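Local structure of Pyrimidine/purine nucleoside phosphorylase (Acinetobacter sp. ADP1, 3HQX) at residues N19-V31 against T40-F53. The protein probably catalyses the reversible phosphorolysis of diverse purine and pyrimidine nucleosides, giving the free base and alpha-D-ribose 1-phosphate. Residues are numbered along the deposited sequence; the frame is centred on the assembly and turned at random.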
# COMPACT_ATOMS: atom_id res chain seq x y z
N ASN A 19 3.40 -1.55 6.47
CA ASN A 19 4.04 -0.63 7.40
C ASN A 19 3.50 0.76 7.14
O ASN A 19 3.59 1.25 6.02
CB ASN A 19 5.55 -0.71 7.23
CG ASN A 19 6.09 -2.08 7.60
OD1 ASN A 19 5.96 -2.53 8.76
ND2 ASN A 19 6.55 -2.84 6.58
N VAL A 20 2.93 1.39 8.16
CA VAL A 20 2.28 2.68 8.02
C VAL A 20 2.88 3.70 8.99
O VAL A 20 3.02 3.40 10.20
CB VAL A 20 0.76 2.56 8.27
CG1 VAL A 20 0.06 3.95 8.20
CG2 VAL A 20 0.15 1.58 7.22
N TYR A 21 3.23 4.86 8.44
CA TYR A 21 3.82 5.94 9.25
C TYR A 21 3.17 7.25 8.97
O TYR A 21 2.33 7.40 8.07
CB TYR A 21 5.36 6.05 9.01
CG TYR A 21 6.04 4.71 9.22
CD1 TYR A 21 6.20 4.19 10.49
CD2 TYR A 21 6.55 3.96 8.15
CE1 TYR A 21 6.79 2.97 10.71
CE2 TYR A 21 7.08 2.72 8.38
CZ TYR A 21 7.21 2.24 9.67
OH TYR A 21 7.78 1.01 9.87
N PHE A 22 3.53 8.21 9.84
CA PHE A 22 3.10 9.62 9.73
C PHE A 22 1.59 9.75 9.72
O PHE A 22 1.00 10.55 8.94
CB PHE A 22 3.69 10.31 8.53
CG PHE A 22 5.18 10.11 8.36
CD1 PHE A 22 6.10 10.83 9.14
CD2 PHE A 22 5.66 9.22 7.41
CE1 PHE A 22 7.48 10.62 8.96
CE2 PHE A 22 7.01 9.02 7.26
CZ PHE A 22 7.90 9.72 8.03
N GLY A 23 0.96 8.92 10.55
CA GLY A 23 -0.49 9.00 10.75
C GLY A 23 -1.25 8.63 9.50
O GLY A 23 -2.34 9.17 9.27
N GLY A 24 -0.65 7.76 8.66
CA GLY A 24 -1.22 7.24 7.45
C GLY A 24 -0.77 7.92 6.16
O GLY A 24 -1.38 7.73 5.09
N LEU A 25 0.26 8.74 6.24
CA LEU A 25 0.77 9.36 5.00
C LEU A 25 1.81 8.54 4.25
O LEU A 25 2.05 8.82 3.07
CB LEU A 25 1.37 10.73 5.26
CG LEU A 25 0.37 11.76 5.72
CD1 LEU A 25 1.12 13.00 6.14
CD2 LEU A 25 -0.67 12.05 4.63
N CYS A 26 2.40 7.54 4.87
CA CYS A 26 3.27 6.59 4.14
C CYS A 26 2.84 5.17 4.43
O CYS A 26 2.74 4.78 5.59
CB CYS A 26 4.72 6.78 4.53
SG CYS A 26 5.86 5.72 3.62
N ILE A 27 2.54 4.41 3.37
CA ILE A 27 2.05 3.03 3.47
C ILE A 27 2.89 2.14 2.52
O ILE A 27 3.00 2.44 1.35
CB ILE A 27 0.59 2.95 3.04
CG1 ILE A 27 -0.32 3.95 3.81
CG2 ILE A 27 0.07 1.48 3.18
CD1 ILE A 27 -0.49 5.38 3.08
N SER A 28 3.49 1.10 3.06
CA SER A 28 4.38 0.27 2.24
C SER A 28 4.28 -1.20 2.58
O SER A 28 3.80 -1.57 3.66
CB SER A 28 5.79 0.77 2.30
OG SER A 28 6.39 0.58 3.57
N HIS A 29 4.77 -2.02 1.67
CA HIS A 29 4.96 -3.47 1.90
C HIS A 29 6.36 -3.88 1.48
O HIS A 29 6.99 -3.25 0.62
CB HIS A 29 3.99 -4.27 1.07
CG HIS A 29 2.55 -4.13 1.52
ND1 HIS A 29 1.78 -3.07 1.12
CD2 HIS A 29 1.74 -4.91 2.28
CE1 HIS A 29 0.55 -3.20 1.63
NE2 HIS A 29 0.51 -4.31 2.34
N THR A 30 6.82 -4.93 2.14
CA THR A 30 8.09 -5.55 1.85
C THR A 30 7.93 -6.54 0.75
O THR A 30 7.07 -7.40 0.79
CB THR A 30 8.65 -6.25 3.06
OG1 THR A 30 8.85 -5.27 4.08
CG2 THR A 30 9.99 -6.93 2.74
N VAL A 31 8.86 -6.47 -0.21
CA VAL A 31 8.94 -7.40 -1.35
C VAL A 31 10.33 -8.10 -1.32
O VAL A 31 11.34 -7.43 -1.16
CB VAL A 31 8.80 -6.64 -2.68
CG1 VAL A 31 8.96 -7.57 -3.84
CG2 VAL A 31 7.44 -5.94 -2.75
N THR A 40 11.18 -2.21 -0.72
CA THR A 40 9.89 -1.71 -0.18
C THR A 40 9.14 -1.13 -1.36
O THR A 40 9.72 -0.39 -2.16
CB THR A 40 10.18 -0.59 0.81
OG1 THR A 40 10.96 -1.18 1.89
CG2 THR A 40 8.95 -0.10 1.41
N LEU A 41 7.88 -1.50 -1.50
CA LEU A 41 6.92 -0.92 -2.45
C LEU A 41 5.96 -0.03 -1.69
O LEU A 41 5.25 -0.51 -0.84
CB LEU A 41 6.17 -2.04 -3.20
CG LEU A 41 5.13 -1.61 -4.22
CD1 LEU A 41 5.65 -0.66 -5.35
CD2 LEU A 41 4.47 -2.86 -4.83
N GLY A 42 5.99 1.25 -1.95
CA GLY A 42 5.25 2.16 -1.06
C GLY A 42 4.53 3.30 -1.75
O GLY A 42 4.73 3.53 -2.95
N VAL A 43 3.71 3.98 -0.95
CA VAL A 43 2.93 5.12 -1.35
C VAL A 43 3.14 6.19 -0.28
O VAL A 43 3.11 5.90 0.93
CB VAL A 43 1.44 4.77 -1.50
CG1 VAL A 43 0.59 6.05 -1.70
CG2 VAL A 43 1.25 3.73 -2.65
N ILE A 44 3.35 7.40 -0.74
CA ILE A 44 3.30 8.60 0.13
C ILE A 44 2.13 9.41 -0.39
O ILE A 44 2.03 9.71 -1.59
CB ILE A 44 4.58 9.44 0.07
CG1 ILE A 44 5.73 8.64 0.68
CG2 ILE A 44 4.38 10.76 0.91
CD1 ILE A 44 7.06 9.31 0.60
N LEU A 45 1.25 9.79 0.54
CA LEU A 45 0.10 10.61 0.22
C LEU A 45 0.43 12.09 0.41
O LEU A 45 1.40 12.40 1.04
CB LEU A 45 -1.03 10.20 1.14
CG LEU A 45 -1.58 8.79 1.02
CD1 LEU A 45 -2.66 8.60 2.07
CD2 LEU A 45 -2.14 8.59 -0.35
N PRO A 46 -0.37 12.97 -0.16
CA PRO A 46 -0.05 14.40 -0.12
C PRO A 46 0.24 14.90 1.29
O PRO A 46 -0.48 14.58 2.25
CB PRO A 46 -1.29 15.05 -0.75
CG PRO A 46 -1.77 14.04 -1.65
CD PRO A 46 -1.54 12.71 -0.98
N THR A 47 1.33 15.65 1.42
CA THR A 47 1.89 16.02 2.72
C THR A 47 1.65 17.53 2.91
O THR A 47 1.49 18.25 1.92
CB THR A 47 3.44 15.80 2.75
OG1 THR A 47 4.05 16.50 1.66
CG2 THR A 47 3.85 14.35 2.66
N GLU A 48 1.57 17.97 4.14
CA GLU A 48 1.57 19.41 4.42
C GLU A 48 2.93 19.89 4.82
O GLU A 48 3.29 20.97 4.50
CB GLU A 48 0.57 19.79 5.52
CG GLU A 48 -0.83 19.92 5.03
CD GLU A 48 -1.75 20.40 6.13
OE1 GLU A 48 -2.93 20.59 5.86
OE2 GLU A 48 -1.27 20.58 7.27
N GLN A 49 3.68 19.06 5.52
CA GLN A 49 5.05 19.37 5.92
C GLN A 49 5.88 18.15 5.51
O GLN A 49 5.30 17.04 5.32
CB GLN A 49 5.20 19.59 7.42
CG GLN A 49 4.30 20.69 8.03
CD GLN A 49 4.57 22.08 7.44
OE1 GLN A 49 5.74 22.46 7.22
NE2 GLN A 49 3.49 22.83 7.17
N PRO A 50 7.20 18.35 5.34
CA PRO A 50 8.07 17.24 4.96
C PRO A 50 8.09 16.09 5.93
O PRO A 50 8.00 16.29 7.18
CB PRO A 50 9.46 17.87 4.86
CG PRO A 50 9.22 19.33 4.69
CD PRO A 50 7.96 19.60 5.50
N LEU A 51 8.17 14.88 5.34
CA LEU A 51 8.28 13.66 6.10
C LEU A 51 9.75 13.22 6.18
O LEU A 51 10.43 13.12 5.16
CB LEU A 51 7.43 12.58 5.46
CG LEU A 51 5.99 12.98 5.17
CD1 LEU A 51 5.36 11.70 4.56
CD2 LEU A 51 5.26 13.49 6.47
N THR A 52 10.24 12.92 7.39
CA THR A 52 11.65 12.53 7.58
C THR A 52 11.79 11.02 7.66
O THR A 52 11.15 10.39 8.50
CB THR A 52 12.35 13.19 8.85
OG1 THR A 52 12.29 14.63 8.78
CG2 THR A 52 13.81 12.83 8.90
N PHE A 53 12.67 10.46 6.82
CA PHE A 53 13.09 9.08 6.94
C PHE A 53 14.56 9.01 7.21
O PHE A 53 15.32 9.84 6.68
CB PHE A 53 12.84 8.35 5.63
CG PHE A 53 11.41 8.24 5.26
CD1 PHE A 53 10.67 7.19 5.72
CD2 PHE A 53 10.79 9.23 4.52
CE1 PHE A 53 9.34 7.08 5.36
CE2 PHE A 53 9.50 9.13 4.17
CZ PHE A 53 8.77 8.06 4.57
O HOH W 1 2.50 -1.20 -0.63
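Strands 26-31 and 40-44 pair as an antiparallel beta hairpin within the larger sheet of this cupin-fold chain, and the chain then carries on from Leu45 to strand 51-54, outermost in this chain's second sheet, where Leu51 and Phe53 meet the turn at Phe22. Ile27 with Val43 and His29 with Leu41 are the hydrogen-bonded pairs, and Leu45 N adds one more bond to Leu25 O (2.8 Å). On the other side of strand 26-31 the tight turn back from strand 19-21 ends in a classic beta bulge, Leu25 and Cys26 both facing Tyr21. Ser28 and Gly42 come close, with CA atoms 3.9 Å apart, and beside them Thr40 CG2 presses on Ser28 CB at 3.4 Å, tight for two carbons. The opposite face, with Ile27, His29, Leu41 and Val43, looks toward the second subunit, whose Leu41 packs on His29. Past the end of the hairpin, Leu51 lies over one face of the Phe22 ring, its CB 3.9 Å from the ring centroid. Phe22 turns its edge to the face of Phe53 in an offset edge-to-face pair, planes at 78°, while Cys26 SG sits at the edge of the Phe53 ring, 3.9 Å from CZ. Farther along the hairpin, a water in the plane of the imidazole joins the two strands, 2.7 Å from His29 ND1, and donates to Leu41 O.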